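Long-range contacts in cell divisionFtsK/SpoIIIE (Thermomonospora curvata, PDB 4NH0), which forms the cytoplasmic ATPase part of the type VII secretion system that exports proteins such as EsxA and EsxB, with weak intrinsic ATPase activity, and might be its translocase: residues G657-G663 with H802-N808; T671-T675 with F861-P866; G703-H709 with V885-R889. One frame throughout, in Å; residues are numbered along the deposited sequence.

Contact 1 of 3, residues G657-G663 with H802-N808; sequences GHVGVAG and HVVLSSN
His-802 and Gly-657 meet where the two segments begin. The imidazole edge gives ND1-H to Gly-657 O at 3.0 Å, and the donor stands above the carbonyl plane, on neither lone pair. On the far side of the same ring NE2 is bonded to Asp-767 and one face stacks on Phe-769, so the imidazole is gripped at both nitrogens. Replacing this histidine by an alanine is likely to leave Gly-657 O and the Asp-767 carboxylate without this partner and to open a gap beside Phe-769. One residue on, Val-803 CG2 lies over a face of the His-658 ring, 3.6 Å from its centroid, in a CH-pi contact. The valine reaches it because CG1 is anti to the carbonyl carbon (chi1 -66°), which puts CG2 between backbone N and carbonyl carbon. His-658 NE2 is held by Ala-793 O.

From here the strands 659-662 and 802-807 run parallel, their axes 4.7 Å apart at closest approach. Val-659 N bonds to Val-803 O, Leu-805 N to Val-659 O, Val-661 N to Leu-805 O (2.9 Å) and Ser-807 N to Val-661 O. These are neighbouring strands of the parallel core of a P-loop ATPase domain, and strand 659-662 leads into the nucleotide-binding loop. Val-659, Val-661, Val-804 and Ser-806 share the face covered by helix 669-683; Val-659 CB packs 4.1 Å from Val-804 CG1, while Ser-806 and Val-661 both touch Lys-669.

Toward the ATP the pairing slackens. Gly-663 N bonds to Asn-808 O at 3.0 Å, from above the carbonyl plane, and only weakly to Ser-807 O. Asn-808 is partly exposed, unlike the buried residues before it, while Gly-663 O turns to the ammonium of Lys-669.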
loop_
_atom_site.group_PDB
_atom_site.type_symbol
_atom_site.label_atom_id
_atom_site.label_comp_id
_atom_site.label_asym_id
_atom_site.label_seq_id
_atom_site.Cartn_x
_atom_site.Cartn_y
_atom_site.Cartn_z
ATOM N N GLY A 657 -6.241 -9.096 -8.468
ATOM C CA GLY A 657 -5.436 -8.157 -9.225
ATOM C C GLY A 657 -5.630 -6.712 -8.812
ATOM O O GLY A 657 -4.783 -5.865 -9.082
ATOM N N HIS A 658 -6.753 -6.429 -8.160
ATOM C CA HIS A 658 -7.033 -5.085 -7.667
ATOM C C HIS A 658 -6.492 -4.906 -6.254
ATOM O O HIS A 658 -6.741 -5.731 -5.377
ATOM C CB HIS A 658 -8.534 -4.803 -7.702
ATOM C CG HIS A 658 -9.071 -4.567 -9.078
ATOM N ND1 HIS A 658 -8.307 -4.034 -10.094
ATOM C CD2 HIS A 658 -10.297 -4.791 -9.608
ATOM C CE1 HIS A 658 -9.038 -3.936 -11.188
ATOM N NE2 HIS A 658 -10.250 -4.391 -10.921
ATOM N N VAL A 659 -5.753 -3.823 -6.039
ATOM C CA VAL A 659 -5.127 -3.573 -4.747
ATOM C C VAL A 659 -5.737 -2.367 -4.044
ATOM O O VAL A 659 -5.890 -1.301 -4.639
ATOM C CB VAL A 659 -3.608 -3.350 -4.893
ATOM C CG1 VAL A 659 -2.968 -3.127 -3.533
ATOM C CG2 VAL A 659 -2.966 -4.533 -5.593
ATOM N N GLY A 660 -6.087 -2.547 -2.775
ATOM C CA GLY A 660 -6.604 -1.462 -1.961
ATOM C C GLY A 660 -5.746 -1.240 -0.732
ATOM O O GLY A 660 -5.264 -2.193 -0.123
ATOM N N VAL A 661 -5.550 0.023 -0.369
ATOM C CA VAL A 661 -4.735 0.371 0.790
ATOM C C VAL A 661 -5.446 1.386 1.680
ATOM O O VAL A 661 -5.939 2.404 1.200
ATOM C CB VAL A 661 -3.366 0.944 0.366
ATOM C CG1 VAL A 661 -2.580 1.409 1.581
ATOM C CG2 VAL A 661 -2.574 -0.089 -0.418
ATOM N N ALA A 662 -5.501 1.103 2.977
ATOM C CA ALA A 662 -6.104 2.029 3.929
ATOM C C ALA A 662 -5.190 2.259 5.124
ATOM O O ALA A 662 -4.321 1.441 5.423
ATOM C CB ALA A 662 -7.452 1.513 4.389
ATOM N N GLY A 663 -5.395 3.380 5.806
ATOM C CA GLY A 663 -4.595 3.730 6.964
ATOM C C GLY A 663 -4.781 5.186 7.339
ATOM O O GLY A 663 -5.006 6.032 6.475
ATOM N N HIS A 802 -5.650 -2.952 -13.980
ATOM C CA HIS A 802 -5.706 -3.027 -12.528
ATOM C C HIS A 802 -5.863 -1.642 -11.920
ATOM O O HIS A 802 -5.341 -0.663 -12.450
ATOM C CB HIS A 802 -4.445 -3.686 -11.966
ATOM C CG HIS A 802 -4.074 -4.972 -12.636
ATOM N ND1 HIS A 802 -4.225 -6.198 -12.027
ATOM C CD2 HIS A 802 -3.543 -5.221 -13.856
ATOM C CE1 HIS A 802 -3.811 -7.148 -12.846
ATOM N NE2 HIS A 802 -3.394 -6.581 -13.963
ATOM N N VAL A 803 -6.582 -1.564 -10.807
ATOM C CA VAL A 803 -6.636 -0.331 -10.035
ATOM C C VAL A 803 -5.885 -0.517 -8.724
ATOM O O VAL A 803 -5.984 -1.561 -8.077
ATOM C CB VAL A 803 -8.090 0.119 -9.755
ATOM C CG1 VAL A 803 -8.786 0.508 -11.048
ATOM C CG2 VAL A 803 -8.869 -0.966 -9.033
ATOM N N VAL A 804 -5.104 0.487 -8.352
ATOM C CA VAL A 804 -4.411 0.483 -7.073
ATOM C C VAL A 804 -4.818 1.729 -6.303
ATOM O O VAL A 804 -4.250 2.804 -6.489
ATOM C CB VAL A 804 -2.884 0.440 -7.244
ATOM C CG1 VAL A 804 -2.201 0.401 -5.889
ATOM C CG2 VAL A 804 -2.480 -0.765 -8.077
ATOM N N LEU A 805 -5.821 1.578 -5.446
ATOM C CA LEU A 805 -6.428 2.717 -4.775
ATOM C C LEU A 805 -6.060 2.774 -3.300
ATOM O O LEU A 805 -5.983 1.745 -2.629
ATOM C CB LEU A 805 -7.946 2.665 -4.933
ATOM C CG LEU A 805 -8.428 2.432 -6.365
ATOM C CD1 LEU A 805 -9.929 2.237 -6.397
ATOM C CD2 LEU A 805 -8.016 3.586 -7.259
ATOM N N SER A 806 -5.836 3.983 -2.802
ATOM C CA SER A 806 -5.515 4.180 -1.397
ATOM C C SER A 806 -6.327 5.321 -0.798
ATOM O O SER A 806 -6.654 6.291 -1.481
ATOM C CB SER A 806 -4.022 4.451 -1.219
ATOM O OG SER A 806 -3.728 4.796 0.123
ATOM N N SER A 807 -6.651 5.191 0.483
ATOM C CA SER A 807 -7.401 6.214 1.196
ATOM C C SER A 807 -7.134 6.116 2.693
ATOM O O SER A 807 -6.317 5.308 3.132
ATOM C CB SER A 807 -8.898 6.082 0.914
ATOM O OG SER A 807 -9.630 7.103 1.567
ATOM N N ASN A 808 -7.823 6.939 3.475
ATOM C CA ASN A 808 -7.649 6.932 4.921
ATOM C C ASN A 808 -8.434 5.808 5.585
ATOM O O ASN A 808 -7.871 4.986 6.306
ATOM C CB ASN A 808 -8.062 8.279 5.514
ATOM C CG ASN A 808 -7.147 9.407 5.088
ATOM O OD1 ASN A 808 -6.102 9.638 5.697
ATOM N ND2 ASN A 808 -7.534 10.119 4.037
#

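Contact 2 of 3, residues T671-T675 with F861-P866; sequences TMLRT and FLTALP. With ATP (adenosine-5'-triphosphate), chain G.
Met-672 touches Thr-863 and Phe-861 through its terminal methyl. Its CG is anti to the backbone N (chi1 165°), and bends farther along the chain bring CE obliquely against Thr-863 CG2, 3.6 Å away. The same methyl meets Phe-861 at the ring edge, CE to CE1 4.1 Å, the two side chains crossing at about a right angle. Farther along the helix, Thr-675 CG2 meets the CD corner of the Pro-866 ring at 3.6 Å, the two side chains crossing obliquely, and the proline's CB rests near the Arg-674 carbonyl.

Thr-671 and Thr-863 turn their hydroxyls to the nucleotide. Thr-671 OG1 donates to ATP O1A at 2.7 Å and accepts from Arg-674 NH2, the threonine oxygen lying near the guanidinium plane. In Thr-863, OG1 sits between the backbone N and carbonyl carbon (chi1 69°) and accepts a hydrogen bond from the adenine amino group N6; its main-chain O takes a second, weak bond from N6.

The helix thus joins the strand and the loop after it through methyls and a proline, while the hydroxyls of Thr-671 and Thr-863 hold phosphate and base. Thr-863 O can only accept, which is consistent with an amino group such as that of adenine at this place, although that bond is weak.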
loop_
_atom_site.group_PDB
_atom_site.type_symbol
_atom_site.label_atom_id
_atom_site.label_comp_id
_atom_site.label_asym_id
_atom_site.label_seq_id
_atom_site.Cartn_x
_atom_site.Cartn_y
_atom_site.Cartn_z
ATOM N N THR A 671 4.070 5.510 1.100
ATOM C CA THR A 671 5.301 4.734 1.047
ATOM C C THR A 671 5.017 3.348 0.486
ATOM O O THR A 671 5.763 2.844 -0.352
ATOM C CB THR A 671 5.948 4.602 2.437
ATOM O OG1 THR A 671 6.137 5.904 3.005
ATOM C CG2 THR A 671 7.290 3.898 2.335
ATOM N N MET A 672 3.928 2.746 0.954
ATOM C CA MET A 672 3.509 1.421 0.510
ATOM C C MET A 672 3.351 1.338 -1.002
ATOM O O MET A 672 3.865 0.417 -1.637
ATOM C CB MET A 672 2.193 1.032 1.182
ATOM C CG MET A 672 1.497 -0.142 0.525
ATOM S SD MET A 672 2.421 -1.675 0.694
ATOM C CE MET A 672 1.540 -2.433 2.054
ATOM N N LEU A 673 2.631 2.304 -1.567
ATOM C CA LEU A 673 2.396 2.359 -3.005
ATOM C C LEU A 673 3.704 2.363 -3.782
ATOM O O LEU A 673 3.842 1.670 -4.786
ATOM C CB LEU A 673 1.576 3.600 -3.368
ATOM C CG LEU A 673 0.153 3.701 -2.816
ATOM C CD1 LEU A 673 -0.477 5.032 -3.194
ATOM C CD2 LEU A 673 -0.696 2.549 -3.316
ATOM N N ARG A 674 4.665 3.141 -3.299
ATOM C CA ARG A 674 5.948 3.285 -3.976
ATOM C C ARG A 674 6.753 1.989 -3.956
ATOM O O ARG A 674 7.542 1.732 -4.863
ATOM C CB ARG A 674 6.751 4.421 -3.343
ATOM C CG ARG A 674 6.125 5.788 -3.551
ATOM C CD ARG A 674 6.965 6.890 -2.935
ATOM N NE ARG A 674 7.037 6.774 -1.484
ATOM C CZ ARG A 674 7.666 7.639 -0.698
ATOM N NH1 ARG A 674 8.277 8.692 -1.223
ATOM N NH2 ARG A 674 7.682 7.453 0.614
ATOM N N THR A 675 6.553 1.176 -2.924
ATOM C CA THR A 675 7.216 -0.119 -2.849
ATOM C C THR A 675 6.610 -1.079 -3.860
ATOM O O THR A 675 7.326 -1.737 -4.612
ATOM C CB THR A 675 7.107 -0.744 -1.452
ATOM O OG1 THR A 675 5.752 -1.140 -1.210
ATOM C CG2 THR A 675 7.534 0.246 -0.395
ATOM N N PHE A 861 2.608 -7.300 9.986
ATOM C CA PHE A 861 3.713 -7.223 9.042
ATOM C C PHE A 861 4.286 -5.816 9.004
ATOM O O PHE A 861 3.708 -4.883 9.560
ATOM C CB PHE A 861 3.267 -7.657 7.642
ATOM C CG PHE A 861 2.423 -6.640 6.924
ATOM C CD1 PHE A 861 2.999 -5.735 6.048
ATOM C CD2 PHE A 861 1.053 -6.600 7.112
ATOM C CE1 PHE A 861 2.227 -4.804 5.385
ATOM C CE2 PHE A 861 0.277 -5.672 6.446
ATOM C CZ PHE A 861 0.866 -4.773 5.584
ATOM N N LEU A 862 5.426 -5.671 8.341
ATOM C CA LEU A 862 6.090 -4.381 8.227
ATOM C C LEU A 862 6.492 -4.128 6.780
ATOM O O LEU A 862 7.307 -4.859 6.218
ATOM C CB LEU A 862 7.311 -4.327 9.146
ATOM C CG LEU A 862 8.063 -3.001 9.246
ATOM C CD1 LEU A 862 7.128 -1.894 9.691
ATOM C CD2 LEU A 862 9.225 -3.135 10.213
ATOM N N THR A 863 5.909 -3.094 6.179
ATOM C CA THR A 863 6.156 -2.773 4.779
ATOM C C THR A 863 7.625 -2.470 4.525
ATOM O O THR A 863 8.238 -1.686 5.247
ATOM C CB THR A 863 5.320 -1.566 4.317
ATOM O OG1 THR A 863 5.796 -0.378 4.959
ATOM C CG2 THR A 863 3.861 -1.769 4.663
ATOM N N ALA A 864 8.185 -3.093 3.495
ATOM C CA ALA A 864 9.574 -2.854 3.129
ATOM C C ALA A 864 9.740 -1.456 2.553
ATOM O O ALA A 864 8.762 -0.748 2.329
ATOM C CB ALA A 864 10.052 -3.898 2.136
ATOM N N LEU A 865 10.986 -1.063 2.318
ATOM C CA LEU A 865 11.278 0.241 1.735
ATOM C C LEU A 865 11.635 0.091 0.261
ATOM O O LEU A 865 12.324 -0.855 -0.118
ATOM C CB LEU A 865 12.414 0.929 2.496
ATOM C CG LEU A 865 12.016 1.895 3.616
ATOM C CD1 LEU A 865 11.137 1.215 4.653
ATOM C CD2 LEU A 865 13.252 2.490 4.271
ATOM N N PRO A 866 11.171 1.029 -0.577
ATOM C CA PRO A 866 11.398 0.950 -2.023
ATOM C C PRO A 866 12.850 1.220 -2.399
ATOM O O PRO A 866 13.123 2.123 -3.190
ATOM C CB PRO A 866 10.481 2.042 -2.576
ATOM C CG PRO A 866 10.410 3.043 -1.481
ATOM C CD PRO A 866 10.452 2.259 -0.199
HETATM P PG ATP G . -0.205 11.166 4.647
HETATM O O1G ATP G . -1.409 10.510 5.275
HETATM O O2G ATP G . -0.194 11.131 3.139
HETATM O O3G ATP G . 0.147 12.511 5.233
HETATM P PB ATP G . 1.010 8.661 4.652
HETATM O O1B ATP G . 0.951 8.571 3.149
HETATM O O2B ATP G . -0.036 7.974 5.493
HETATM O O3B ATP G . 1.020 10.213 5.072
HETATM P PA ATP G . 3.680 8.097 4.103
HETATM O O1A ATP G . 3.610 6.828 3.292
HETATM O O2A ATP G . 3.697 9.420 3.379
HETATM O O3A ATP G . 2.445 8.116 5.131
HETATM O "O5'" ATP G . 4.960 8.006 5.072
HETATM C "C5'" ATP G . 5.161 8.964 6.107
HETATM C "C4'" ATP G . 6.509 8.711 6.772
HETATM O "O4'" ATP G . 6.515 7.426 7.397
HETATM C "C3'" ATP G . 7.638 8.723 5.756
HETATM O "O3'" ATP G . 8.478 9.863 5.962
HETATM C "C2'" ATP G . 8.429 7.452 5.993
HETATM O "O2'" ATP G . 9.781 7.776 6.322
HETATM C "C1'" ATP G . 7.751 6.752 7.159
HETATM N N9 ATP G . 7.487 5.337 6.804
HETATM C C8 ATP G . 6.445 4.895 6.076
HETATM N N7 ATP G . 6.487 3.547 5.925
HETATM C C5 ATP G . 7.582 3.104 6.569
HETATM C C6 ATP G . 8.221 1.788 6.805
HETATM N N6 ATP G . 7.683 0.649 6.308
HETATM N N1 ATP G . 9.358 1.765 7.530
HETATM C C2 ATP G . 9.903 2.890 8.029
HETATM N N3 ATP G . 9.379 4.115 7.854
HETATM C C4 ATP G . 8.239 4.287 7.145
#

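Contact 3 of 3, residues G703-H709 with V885-R889; sequences GLAELPH and VKTIR
Val-885 makes the most extensive apolar contact, with both methyls set into the turn formed by Leu-704 to Leu-707. CG1 is anti to the backbone N (chi1 -179°) and lies 3.8 Å from Leu-707 CG, next to the peptide joining Glu-706 to Leu-707; CG2 lies 3.7 Å from Leu-704 CD2. Both leucines cross the valine at about a right angle. One helical turn on, Ile-888 CD1 meets Leu-707 CD2 obliquely at 3.8 Å, and its CG2 branch faces two more groups: the ring carbon CG of Pro-708, and CE1 at the edge of the His-709 imidazole, 3.7 Å away. The ring nitrogen NE2 of His-709 is bonded to His-684 O, which helps to fix the ring edge against the isoleucine. Pro-708 CD also rests on Arg-889 CA.

Charged groups meet at the exposed side. Glu-706 OE1 lies over one face of the Arg-889 guanidinium, 3.8 Å from NH1, in a long salt bridge that works by charge alone, since no N-H points at the oxygen. The arginine's aliphatic part runs past the main chain, with CD 3.4 Å from Glu-706 O.

Within the loop, Leu-707 N bonds to Leu-704 O and closes a type I beta turn; within the helix, Arg-889 N bonds to Val-885 O.

The loop leads into strand 710-714, an outermost strand of the second FtsK domain's sheet, and helix 877-891, which follows the sheet's last strand in the chain, packs on loop 703-709 as part of the P-loop ATPase fold of this domain.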
loop_
_atom_site.group_PDB
_atom_site.type_symbol
_atom_site.label_atom_id
_atom_site.label_comp_id
_atom_site.label_asym_id
_atom_site.label_seq_id
_atom_site.Cartn_x
_atom_site.Cartn_y
_atom_site.Cartn_z
ATOM N N GLY A 703 8.601 10.968 -7.431
ATOM C CA GLY A 703 9.966 10.480 -7.406
ATOM C C GLY A 703 10.176 9.294 -8.327
ATOM O O GLY A 703 11.301 8.999 -8.727
ATOM N N LEU A 704 9.087 8.612 -8.665
ATOM C CA LEU A 704 9.151 7.443 -9.532
ATOM C C LEU A 704 8.808 7.794 -10.974
ATOM O O LEU A 704 8.690 6.912 -11.821
ATOM C CB LEU A 704 8.204 6.351 -9.029
ATOM C CG LEU A 704 8.439 5.817 -7.616
ATOM C CD1 LEU A 704 7.392 4.776 -7.262
ATOM C CD2 LEU A 704 9.833 5.237 -7.490
ATOM N N ALA A 705 8.655 9.085 -11.249
ATOM C CA ALA A 705 8.210 9.546 -12.560
ATOM C C ALA A 705 9.202 9.217 -13.671
ATOM O O ALA A 705 8.826 9.133 -14.839
ATOM C CB ALA A 705 7.949 11.043 -12.524
ATOM N N GLU A 706 10.466 9.033 -13.306
ATOM C CA GLU A 706 11.505 8.767 -14.293
ATOM C C GLU A 706 11.670 7.275 -14.561
ATOM O O GLU A 706 12.508 6.872 -15.365
ATOM C CB GLU A 706 12.836 9.371 -13.843
ATOM C CG GLU A 706 12.825 10.889 -13.780
ATOM C CD GLU A 706 14.169 11.467 -13.383
ATOM O OE1 GLU A 706 15.169 11.168 -14.067
ATOM O OE2 GLU A 706 14.223 12.221 -12.390
ATOM N N LEU A 707 10.872 6.459 -13.880
ATOM C CA LEU A 707 10.847 5.029 -14.151
ATOM C C LEU A 707 10.356 4.776 -15.568
ATOM O O LEU A 707 9.456 5.462 -16.047
ATOM C CB LEU A 707 9.951 4.297 -13.150
ATOM C CG LEU A 707 10.578 3.833 -11.837
ATOM C CD1 LEU A 707 9.511 3.274 -10.916
ATOM C CD2 LEU A 707 11.650 2.794 -12.101
ATOM N N PRO A 708 10.950 3.789 -16.248
ATOM C CA PRO A 708 10.490 3.433 -17.591
ATOM C C PRO A 708 9.143 2.719 -17.553
ATOM O O PRO A 708 8.494 2.568 -18.586
ATOM C CB PRO A 708 11.595 2.510 -18.104
ATOM C CG PRO A 708 12.173 1.907 -16.873
ATOM C CD PRO A 708 12.102 2.977 -15.823
ATOM N N HIS A 709 8.732 2.293 -16.362
ATOM C CA HIS A 709 7.469 1.584 -16.193
ATOM C C HIS A 709 6.287 2.538 -16.050
ATOM O O HIS A 709 5.157 2.183 -16.376
ATOM C CB HIS A 709 7.535 0.661 -14.976
ATOM C CG HIS A 709 8.596 -0.390 -15.073
ATOM N ND1 HIS A 709 9.935 -0.115 -14.897
ATOM C CD2 HIS A 709 8.515 -1.718 -15.324
ATOM C CE1 HIS A 709 10.633 -1.227 -15.036
ATOM N NE2 HIS A 709 9.795 -2.215 -15.296
ATOM N N VAL A 885 15.622 4.146 -9.052
ATOM C CA VAL A 885 15.034 4.533 -10.329
ATOM C C VAL A 885 16.117 4.720 -11.385
ATOM O O VAL A 885 15.958 4.308 -12.534
ATOM C CB VAL A 885 14.217 5.833 -10.200
ATOM C CG1 VAL A 885 13.590 6.208 -11.533
ATOM C CG2 VAL A 885 13.148 5.681 -9.134
ATOM N N LYS A 886 17.220 5.339 -10.978
ATOM C CA LYS A 886 18.359 5.552 -11.859
ATOM C C LYS A 886 18.910 4.227 -12.373
ATOM O O LYS A 886 19.304 4.114 -13.532
ATOM C CB LYS A 886 19.458 6.329 -11.132
ATOM C CG LYS A 886 20.656 6.676 -11.999
ATOM C CD LYS A 886 21.784 7.271 -11.173
ATOM C CE LYS A 886 22.929 7.731 -12.059
ATOM N NZ LYS A 886 23.252 6.728 -13.111
ATOM N N THR A 887 18.925 3.226 -11.499
ATOM C CA THR A 887 19.466 1.917 -11.838
ATOM C C THR A 887 18.581 1.181 -12.838
ATOM O O THR A 887 19.076 0.577 -13.789
ATOM C CB THR A 887 19.639 1.044 -10.582
ATOM O OG1 THR A 887 20.324 1.789 -9.569
ATOM C CG2 THR A 887 20.429 -0.213 -10.909
ATOM N N ILE A 888 17.272 1.239 -12.619
ATOM C CA ILE A 888 16.319 0.534 -13.470
ATOM C C ILE A 888 16.225 1.159 -14.858
ATOM O O ILE A 888 16.169 0.452 -15.863
ATOM C CB ILE A 888 14.916 0.507 -12.835
ATOM C CG1 ILE A 888 14.976 -0.094 -11.432
ATOM C CG2 ILE A 888 13.949 -0.281 -13.705
ATOM C CD1 ILE A 888 13.637 -0.151 -10.737
ATOM N N ARG A 889 16.212 2.487 -14.907
ATOM C CA ARG A 889 16.086 3.203 -16.172
ATOM C C ARG A 889 17.287 2.955 -17.078
ATOM O O ARG A 889 17.131 2.684 -18.268
ATOM C CB ARG A 889 15.922 4.704 -15.927
ATOM C CG ARG A 889 15.601 5.497 -17.185
ATOM C CD ARG A 889 15.500 6.988 -16.906
ATOM N NE ARG A 889 16.804 7.595 -16.659
ATOM C CZ ARG A 889 17.264 7.913 -15.454
ATOM N NH1 ARG A 889 16.525 7.680 -14.379
ATOM N NH2 ARG A 889 18.463 8.463 -15.323
#

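All three contacts belong to the second ATPase domain, and their segments interleave along the chain: 657-663, 671-675 and 703-709 come first, then 802-808, 861-866 and 885-889 in the same order. Contacts 1 and 2 have centres 13 Å apart and touch where Leu-673 packs on Val-804 and Ser-806; strand 659-662 and helix 669-683 are consecutive, joined by the ATP-binding loop. Contact 3 centres 17 Å from contact 2, which it meets through Leu-704 and Arg-674, but 22 Å from contact 1 without touching it. Helix 669-683 thus packs on the strands of contact 1 and also meets strand 860-863, the loop after it and, through Arg-674, contact 3, with the nucleotide held at its start.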